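Local coordinates for uncharacterized hypothetical protein FTT_1539c (PDB 4QVR) that is of unknown function but has a DUF6844 domain and a signal sequence, and so is probably exported from the cytoplasm of Francisella tularensis, at residues A[75-80]-A[329-334]; A[96-101]-A[264-269]; A[134-139]-A[357-362]. All blocks are in the same frame, centred on the assembly; numbering follows the deposited sequence.

Interaction 1 of 3, residues A[75-80]-A[329-334]; sequences NAISTD and YILAYG
Ile77, in the last turn of helix 67-78, reaches across to three alternate residues of strand 329-334: Tyr329, Leu331 and Tyr333. Its CB already points at the strand, and the two branches leaving CB share the work. CG2 lies anti to the backbone N and meets two partners on its strand side, Leu331 CD1 at 4.0 Å and Tyr333 OH at 4.1 Å. The other branch runs through CG1, which acts mainly as a spacer. With CG1 anti to the carbonyl carbon (chi1 -70°) and the chain extended beyond it (chi2 173°), CD1 is carried forward to the strand. There CD1 lies 4.0 Å from Leu331 CD1 and, more loosely, 4.3 Å from Tyr329 OH. Leu331 thus meets both branches with a single methyl, its side chain crossing that of Ile77 at about a right angle. The beta-branched isoleucine suits the place because one residue offers two methyls spaced apart, both touching the same Leu331 methyl, while the long tyrosines bring their far ends to it although Ile77 CA and Leu331 CA, the nearest such pair, are 9.1 Å apart. The meeting is one of dispersion forces. Tyr333 OH meets its polar need by a hydrogen bond with Tyr304 OH, leaving Ile77 to pack beside it. Farther along, Thr79 OG1 donates to Ala76 O over 2.8 Å, tilted 25° from the carbonyl plane; Lys255 NZ bonds to the same hydroxyl. Around the contact, Leu303 of helix 300-303 touches both Ile77 and Tyr329, and Val445 of strand 440-448 flanks Leu331 and Tyr333. Helix 67-78 therefore lies over one face of the four-stranded antiparallel sheet, while helix 349-370 packs against Ile330 and Ala332 on its other face.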
loop_
_atom_site.group_PDB
_atom_site.type_symbol
_atom_site.label_atom_id
_atom_site.label_comp_id
_atom_site.label_asym_id
_atom_site.label_seq_id
_atom_site.Cartn_x
_atom_site.Cartn_y
_atom_site.Cartn_z
ATOM N N ASN A 75 6.019 10.838 -13.708
ATOM C CA ASN A 75 6.615 9.907 -14.678
ATOM C C ASN A 75 6.315 8.447 -14.349
ATOM O O ASN A 75 6.207 7.623 -15.262
ATOM C CB ASN A 75 8.123 10.123 -14.834
ATOM C CG ASN A 75 8.454 11.463 -15.474
ATOM O OD1 ASN A 75 7.567 12.159 -15.985
ATOM N ND2 ASN A 75 9.734 11.832 -15.455
ATOM N N ALA A 76 6.189 8.137 -13.057
ATOM C CA ALA A 76 5.879 6.786 -12.609
ATOM C C ALA A 76 4.468 6.405 -13.091
ATOM O O ALA A 76 4.242 5.290 -13.575
ATOM C CB ALA A 76 5.993 6.684 -11.097
ATOM N N ILE A 77 3.534 7.349 -12.977
ATOM C CA ILE A 77 2.179 7.155 -13.470
ATOM C C ILE A 77 2.183 6.869 -14.986
ATOM O O ILE A 77 1.484 5.968 -15.454
ATOM C CB ILE A 77 1.304 8.402 -13.190
ATOM C CG1 ILE A 77 1.039 8.536 -11.686
ATOM C CG2 ILE A 77 -0.017 8.301 -13.937
ATOM C CD1 ILE A 77 0.335 9.814 -11.299
ATOM N N SER A 78 2.999 7.614 -15.734
ATOM C CA SER A 78 3.068 7.486 -17.207
ATOM C C SER A 78 3.756 6.248 -17.805
ATOM O O SER A 78 3.569 5.969 -18.993
ATOM C CB SER A 78 3.742 8.722 -17.790
ATOM O OG SER A 78 3.012 9.865 -17.415
ATOM N N THR A 79 4.563 5.529 -17.027
ATOM C CA THR A 79 5.251 4.328 -17.548
ATOM C C THR A 79 4.247 3.216 -17.877
ATOM O O THR A 79 3.229 3.096 -17.209
ATOM C CB THR A 79 6.270 3.739 -16.537
ATOM O OG1 THR A 79 5.610 3.476 -15.286
ATOM C CG2 THR A 79 7.433 4.688 -16.306
ATOM N N ASP A 80 4.537 2.431 -18.918
ATOM C CA ASP A 80 3.672 1.313 -19.305
ATOM C C ASP A 80 3.684 0.278 -18.204
ATOM O O ASP A 80 4.693 0.149 -17.510
ATOM C CB ASP A 80 4.143 0.671 -20.619
ATOM C CG ASP A 80 3.777 1.501 -21.851
ATOM O OD1 ASP A 80 2.937 2.422 -21.723
ATOM O OD2 ASP A 80 4.313 1.214 -22.955
ATOM N N TYR A 329 -3.532 15.272 -6.895
ATOM C CA TYR A 329 -4.740 14.524 -7.053
ATOM C C TYR A 329 -4.357 13.082 -6.828
ATOM O O TYR A 329 -3.187 12.711 -6.935
ATOM C CB TYR A 329 -5.338 14.760 -8.447
ATOM C CG TYR A 329 -4.381 14.418 -9.555
ATOM C CD1 TYR A 329 -4.041 13.107 -9.804
ATOM C CD2 TYR A 329 -3.818 15.395 -10.348
ATOM C CE1 TYR A 329 -3.169 12.772 -10.807
ATOM C CE2 TYR A 329 -2.937 15.063 -11.364
ATOM C CZ TYR A 329 -2.625 13.743 -11.584
ATOM O OH TYR A 329 -1.763 13.365 -12.581
ATOM N N ILE A 330 -5.342 12.259 -6.525
ATOM C CA ILE A 330 -5.095 10.867 -6.280
ATOM C C ILE A 330 -5.791 10.030 -7.332
ATOM O O ILE A 330 -6.971 10.218 -7.582
ATOM C CB ILE A 330 -5.605 10.501 -4.887
ATOM C CG1 ILE A 330 -4.818 11.333 -3.865
ATOM C CG2 ILE A 330 -5.448 9.002 -4.636
ATOM C CD1 ILE A 330 -5.487 11.472 -2.527
ATOM N N LEU A 331 -5.044 9.130 -7.962
ATOM C CA LEU A 331 -5.602 8.244 -8.957
ATOM C C LEU A 331 -5.766 6.908 -8.290
ATOM O O LEU A 331 -4.991 6.558 -7.421
ATOM C CB LEU A 331 -4.679 8.092 -10.144
ATOM C CG LEU A 331 -4.325 9.374 -10.872
ATOM C CD1 LEU A 331 -3.468 9.027 -12.082
ATOM C CD2 LEU A 331 -5.575 10.091 -11.301
ATOM N N ALA A 332 -6.802 6.184 -8.686
ATOM C CA ALA A 332 -7.094 4.869 -8.162
ATOM C C ALA A 332 -7.433 3.989 -9.340
ATOM O O ALA A 332 -8.310 4.336 -10.150
ATOM C CB ALA A 332 -8.269 4.918 -7.225
ATOM N N TYR A 333 -6.742 2.856 -9.427
ATOM C CA TYR A 333 -6.962 1.884 -10.491
ATOM C C TYR A 333 -7.924 0.812 -10.077
ATOM O O TYR A 333 -7.993 0.460 -8.913
ATOM C CB TYR A 333 -5.653 1.209 -10.834
ATOM C CG TYR A 333 -4.575 2.164 -11.298
ATOM C CD1 TYR A 333 -4.602 2.695 -12.573
ATOM C CD2 TYR A 333 -3.507 2.501 -10.470
ATOM C CE1 TYR A 333 -3.604 3.569 -13.017
ATOM C CE2 TYR A 333 -2.496 3.346 -10.910
ATOM C CZ TYR A 333 -2.560 3.888 -12.185
ATOM O OH TYR A 333 -1.570 4.733 -12.627
ATOM N N GLY A 334 -8.633 0.246 -11.036
ATOM C CA GLY A 334 -9.582 -0.813 -10.752
ATOM C C GLY A 334 -9.862 -1.601 -11.993
ATOM O O GLY A 334 -9.783 -1.074 -13.084
#

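Interaction 2 of 3, residues A[96-101]-A[264-269]; sequences EILNDV and NAAIGV
Leu98 is the residue of helix segment 96-101 that meets strand 264-269, resting on Ala266 and on the backbone from Ile267 to Gly268. Before it, near the start of helix 94-108, Glu96 OE1 takes a hydrogen bond from Ser93 N. Ile97 packs on the loop residues Val84, Thr86 and Arg92. Leu98 then points at the strand. With CG anti to the carbonyl carbon (chi1 -71°), the fork at CG is brought down onto the sheet. CD1 does most of the touching, 3.6 Å from Ala266 CB and 3.8 Å from Ile267 C. Gly268 N is met by both methyls, Leu98 CD1 at 3.9 Å and Leu98 CD2 at 4.0 Å. The small strand residues let the helix settle close. Ala266 offers just one methyl; Gly268 has no side chain, and Leu98 rests directly on its backbone. The CA atoms of Leu98 and Gly268 accordingly come within 5.9 Å. Farther along, Asp100 forms a salt bridge with Arg92 by way of OD2, and Val101 N closes the next helical turn on Ile97 O. The segment axes run nearly parallel, 22° apart, with a closest approach of 8.7 Å. Strand 264-273 is the middle of a three-stranded antiparallel sheet, and Leu98 also touches Ile122, Phe257 and Val259 on the two outer strands. Ile267 points away from helix 94-108 to Ala141 and Phe142 of helix 134-159, which places the sheet between two helices.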
loop_
_atom_site.group_PDB
_atom_site.type_symbol
_atom_site.label_atom_id
_atom_site.label_comp_id
_atom_site.label_asym_id
_atom_site.label_seq_id
_atom_site.Cartn_x
_atom_site.Cartn_y
_atom_site.Cartn_z
ATOM N N GLU A 96 10.413 -14.890 -7.974
ATOM C CA GLU A 96 11.707 -14.539 -8.516
ATOM C C GLU A 96 11.546 -13.586 -9.699
ATOM O O GLU A 96 12.336 -12.670 -9.857
ATOM C CB GLU A 96 12.452 -15.810 -8.912
ATOM C CG GLU A 96 12.827 -16.680 -7.702
ATOM C CD GLU A 96 13.168 -18.133 -8.074
ATOM O OE1 GLU A 96 12.652 -18.633 -9.095
ATOM O OE2 GLU A 96 13.936 -18.794 -7.329
ATOM N N ILE A 97 10.520 -13.779 -10.519
ATOM C CA ILE A 97 10.275 -12.892 -11.637
ATOM C C ILE A 97 9.987 -11.511 -11.073
ATOM O O ILE A 97 10.625 -10.531 -11.449
ATOM C CB ILE A 97 9.091 -13.352 -12.465
ATOM C CG1 ILE A 97 9.400 -14.685 -13.160
ATOM C CG2 ILE A 97 8.759 -12.324 -13.536
ATOM C CD1 ILE A 97 8.164 -15.380 -13.709
ATOM N N LEU A 98 9.058 -11.431 -10.118
ATOM C CA LEU A 98 8.696 -10.143 -9.520
ATOM C C LEU A 98 9.849 -9.433 -8.779
ATOM O O LEU A 98 9.989 -8.204 -8.878
ATOM C CB LEU A 98 7.500 -10.312 -8.608
ATOM C CG LEU A 98 6.193 -10.570 -9.340
ATOM C CD1 LEU A 98 5.112 -10.894 -8.358
ATOM C CD2 LEU A 98 5.797 -9.367 -10.147
ATOM N N ASN A 99 10.619 -10.179 -7.984
ATOM C CA ASN A 99 11.779 -9.604 -7.326
ATOM C C ASN A 99 12.758 -9.045 -8.349
ATOM O O ASN A 99 13.321 -7.981 -8.132
ATOM C CB ASN A 99 12.484 -10.627 -6.431
ATOM C CG ASN A 99 11.726 -10.871 -5.131
ATOM O OD1 ASN A 99 11.524 -12.010 -4.732
ATOM N ND2 ASN A 99 11.268 -9.782 -4.478
ATOM N N ASP A 100 12.989 -9.760 -9.449
ATOM C CA ASP A 100 13.922 -9.273 -10.466
ATOM C C ASP A 100 13.426 -7.992 -11.092
ATOM O O ASP A 100 14.167 -7.011 -11.148
ATOM C CB ASP A 100 14.186 -10.298 -11.556
ATOM C CG ASP A 100 15.011 -11.478 -11.071
ATOM O OD1 ASP A 100 15.670 -11.386 -10.006
ATOM O OD2 ASP A 100 15.025 -12.506 -11.785
ATOM N N VAL A 101 12.178 -7.973 -11.541
ATOM C CA VAL A 101 11.654 -6.775 -12.175
ATOM C C VAL A 101 11.543 -5.602 -11.188
ATOM O O VAL A 101 11.747 -4.463 -11.571
ATOM C CB VAL A 101 10.315 -7.010 -12.888
ATOM C CG1 VAL A 101 10.462 -8.095 -13.943
ATOM C CG2 VAL A 101 9.242 -7.378 -11.900
ATOM N N ASN A 264 -1.588 -19.220 -10.338
ATOM C CA ASN A 264 -1.720 -18.042 -9.461
ATOM C C ASN A 264 -1.558 -16.743 -10.154
ATOM O O ASN A 264 -1.016 -16.664 -11.267
ATOM C CB ASN A 264 -0.632 -18.047 -8.385
ATOM C CG ASN A 264 -0.795 -19.178 -7.405
ATOM O OD1 ASN A 264 -1.883 -19.392 -6.851
ATOM N ND2 ASN A 264 0.284 -19.906 -7.172
ATOM N N ALA A 265 -2.012 -15.698 -9.467
ATOM C CA ALA A 265 -1.800 -14.348 -9.906
ATOM C C ALA A 265 -0.911 -13.787 -8.809
ATOM O O ALA A 265 -1.207 -13.949 -7.641
ATOM C CB ALA A 265 -3.094 -13.573 -9.993
ATOM N N ALA A 266 0.182 -13.155 -9.186
ATOM C CA ALA A 266 1.116 -12.597 -8.237
ATOM C C ALA A 266 1.314 -11.110 -8.573
ATOM O O ALA A 266 1.461 -10.721 -9.766
ATOM C CB ALA A 266 2.440 -13.334 -8.323
ATOM N N ILE A 267 1.274 -10.286 -7.545
ATOM C CA ILE A 267 1.460 -8.847 -7.713
ATOM C C ILE A 267 2.669 -8.366 -6.897
ATOM O O ILE A 267 2.834 -8.751 -5.746
ATOM C CB ILE A 267 0.232 -8.065 -7.154
ATOM C CG1 ILE A 267 -1.056 -8.317 -7.942
ATOM C CG2 ILE A 267 0.485 -6.579 -7.120
ATOM C CD1 ILE A 267 -1.129 -7.662 -9.295
ATOM N N GLY A 268 3.476 -7.474 -7.472
ATOM C CA GLY A 268 4.575 -6.869 -6.750
ATOM C C GLY A 268 4.292 -5.374 -6.661
ATOM O O GLY A 268 3.692 -4.784 -7.555
ATOM N N VAL A 269 4.654 -4.764 -5.555
ATOM C CA VAL A 269 4.432 -3.333 -5.394
ATOM C C VAL A 269 5.725 -2.760 -4.847
ATOM O O VAL A 269 6.391 -3.386 -4.028
ATOM C CB VAL A 269 3.229 -3.025 -4.481
ATOM C CG1 VAL A 269 3.427 -3.633 -3.114
ATOM C CG2 VAL A 269 2.991 -1.505 -4.356
#

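Interaction 3 of 3, residues A[134-139]-A[357-362]; sequences YVDSAQ and AIMARA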
loop_
_atom_site.group_PDB
_atom_site.type_symbol
_atom_site.label_atom_id
_atom_site.label_comp_id
_atom_site.label_asym_id
_atom_site.label_seq_id
_atom_site.Cartn_x
_atom_site.Cartn_y
_atom_site.Cartn_z
ATOM N N TYR A 134 -9.711 -14.150 -12.255
ATOM C CA TYR A 134 -8.443 -13.486 -12.331
ATOM C C TYR A 134 -8.458 -12.088 -11.713
ATOM O O TYR A 134 -7.584 -11.752 -10.930
ATOM C CB TYR A 134 -7.970 -13.371 -13.801
ATOM C CG TYR A 134 -6.836 -12.371 -13.969
ATOM C CD1 TYR A 134 -5.534 -12.685 -13.580
ATOM C CD2 TYR A 134 -7.069 -11.093 -14.474
ATOM C CE1 TYR A 134 -4.496 -11.759 -13.714
ATOM C CE2 TYR A 134 -6.032 -10.155 -14.587
ATOM C CZ TYR A 134 -4.742 -10.498 -14.214
ATOM O OH TYR A 134 -3.694 -9.574 -14.347
ATOM N N VAL A 135 -9.428 -11.261 -12.076
ATOM C CA VAL A 135 -9.467 -9.897 -11.538
ATOM C C VAL A 135 -9.583 -9.842 -10.025
ATOM O O VAL A 135 -8.856 -9.081 -9.376
ATOM C CB VAL A 135 -10.554 -9.035 -12.164
ATOM C CG1 VAL A 135 -10.294 -8.860 -13.660
ATOM C CG2 VAL A 135 -11.933 -9.648 -11.934
ATOM N N ASP A 136 -10.445 -10.675 -9.459
ATOM C CA ASP A 136 -10.653 -10.719 -8.028
ATOM C C ASP A 136 -9.426 -11.246 -7.326
ATOM O O ASP A 136 -9.060 -10.760 -6.260
ATOM C CB ASP A 136 -11.852 -11.624 -7.681
ATOM C CG ASP A 136 -13.192 -10.999 -8.053
ATOM O OD1 ASP A 136 -13.293 -9.750 -8.081
ATOM O OD2 ASP A 136 -14.157 -11.755 -8.278
ATOM N N SER A 137 -8.799 -12.254 -7.929
ATOM C CA SER A 137 -7.632 -12.859 -7.368
ATOM C C SER A 137 -6.445 -11.899 -7.429
ATOM O O SER A 137 -5.672 -11.797 -6.469
ATOM C CB SER A 137 -7.312 -14.173 -8.084
ATOM O OG SER A 137 -8.325 -15.116 -7.855
ATOM N N ALA A 138 -6.318 -11.182 -8.536
ATOM C CA ALA A 138 -5.234 -10.219 -8.691
ATOM C C ALA A 138 -5.382 -9.077 -7.704
ATOM O O ALA A 138 -4.409 -8.635 -7.110
ATOM C CB ALA A 138 -5.174 -9.698 -10.123
ATOM N N GLN A 139 -6.598 -8.588 -7.523
ATOM C CA GLN A 139 -6.805 -7.496 -6.584
ATOM C C GLN A 139 -6.466 -7.947 -5.159
ATOM O O GLN A 139 -5.881 -7.202 -4.397
ATOM C CB GLN A 139 -8.232 -7.008 -6.655
ATOM C CG GLN A 139 -8.581 -5.937 -5.616
ATOM C CD GLN A 139 -7.797 -4.673 -5.798
ATOM O OE1 GLN A 139 -7.154 -4.475 -6.843
ATOM N NE2 GLN A 139 -7.858 -3.779 -4.804
ATOM N N ALA A 357 -14.948 0.112 -11.012
ATOM C CA ALA A 357 -15.043 1.272 -10.104
ATOM C C ALA A 357 -15.198 0.825 -8.646
ATOM O O ALA A 357 -14.831 1.542 -7.735
ATOM C CB ALA A 357 -16.190 2.175 -10.502
ATOM N N ILE A 358 -15.743 -0.361 -8.432
ATOM C CA ILE A 358 -15.877 -0.902 -7.088
ATOM C C ILE A 358 -14.495 -1.119 -6.495
ATOM O O ILE A 358 -14.266 -0.773 -5.331
ATOM C CB ILE A 358 -16.620 -2.265 -7.075
ATOM C CG1 ILE A 358 -18.088 -2.107 -7.497
ATOM C CG2 ILE A 358 -16.575 -2.904 -5.691
ATOM C CD1 ILE A 358 -18.844 -3.428 -7.617
HETATM N N MSE A 359 -13.581 -1.697 -7.288
HETATM C CA MSE A 359 -12.231 -1.984 -6.814
HETATM C C MSE A 359 -11.468 -0.694 -6.644
HETATM O O MSE A 359 -10.791 -0.514 -5.639
HETATM C CB MSE A 359 -11.459 -2.969 -7.704
HETATM C CG MSE A 359 -12.157 -4.332 -7.912
HETATM SE SE MSE A 359 -12.392 -5.391 -6.252
HETATM C CE MSE A 359 -12.743 -7.175 -6.999
ATOM N N ALA A 360 -11.579 0.218 -7.605
ATOM C CA ALA A 360 -10.873 1.494 -7.523
ATOM C C ALA A 360 -11.275 2.264 -6.266
ATOM O O ALA A 360 -10.432 2.874 -5.599
ATOM C CB ALA A 360 -11.124 2.325 -8.769
ATOM N N ARG A 361 -12.559 2.194 -5.928
ATOM C CA ARG A 361 -13.077 2.863 -4.762
ATOM C C ARG A 361 -12.531 2.217 -3.492
ATOM O O ARG A 361 -12.124 2.919 -2.568
ATOM C CB ARG A 361 -14.600 2.813 -4.765
ATOM C CG ARG A 361 -15.234 3.653 -3.675
ATOM C CD ARG A 361 -16.740 3.477 -3.604
ATOM N NE ARG A 361 -17.271 4.305 -2.526
ATOM C CZ ARG A 361 -17.229 3.984 -1.235
ATOM N NH1 ARG A 361 -16.680 2.840 -0.827
ATOM N NH2 ARG A 361 -17.728 4.821 -0.342
ATOM N N ALA A 362 -12.527 0.888 -3.434
ATOM C CA ALA A 362 -11.992 0.199 -2.276
ATOM C C ALA A 362 -10.512 0.584 -2.056
ATOM O O ALA A 362 -10.032 0.641 -0.921
ATOM C CB ALA A 362 -12.160 -1.306 -2.418
#
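Met359, modelled as selenomethionine in two conformers, carries this helix-to-helix contact, lying against Gln139 and coming close to Asp136. Earlier in its segment, Ala357 O and Ile358 O accept from Arg361 N and Ala362 N, ordinary helical bonds that span Met359. The CB of Met359 points at helix 134-159, and in the conformer described a bend at chi2 (-63°) lays the chain along the side chain of Gln139, the two sliding past each other in opposite directions. There SE packs 3.9 Å from Gln139 CG. The terminal CE ends near the carboxylate of Asp136, but its modelled approach to OD1 is too short to trust. Ala360 follows on the face away from helix 134-159 and touches Leu446, where a small residue lets the helix lie close to the sheet. Gln139 fits this place because it has two kinds of surface. CG stands anti to the backbone N (chi1 175°) and gives Met359 an apolar neighbour, while NE2 hydrogen-bonds both Asn363 OD1 and Glu143 OE2. The natural methionine carries sulphur where the selenium label sits, so the link between 134-139 and 357-362 themselves is the packing of a flexible, polarisable thioether chain on a methylene, whereas a polar tie between the two helices is made just beyond, by Gln139 NE2 to Asn363 OD1.

Overall arrangement
Along the chain the first segments come in the order 75-80, 96-101, 134-139. Segments 96-101 and 264-269 both fall between 75-80 and 329-334, so interaction 2 is enclosed by interaction 1, while interaction 3 crosses both; N-terminal helices are repeatedly tied to later parts of the chain. Interactions 1 and 2 use different antiparallel sheets, one of four strands and one of three; their centres are 19 Å apart and they do not touch. Interaction 3 bridges them, its centre about 16 Å from interaction 1 and 18 Å from interaction 2. Ala332 CB lies 3.4 Å from Ala360 O, and Ile267 CG1 lies 3.5 Å from Ala138 O. The paired helices 134-159 and 349-370 thus connect the two sheets.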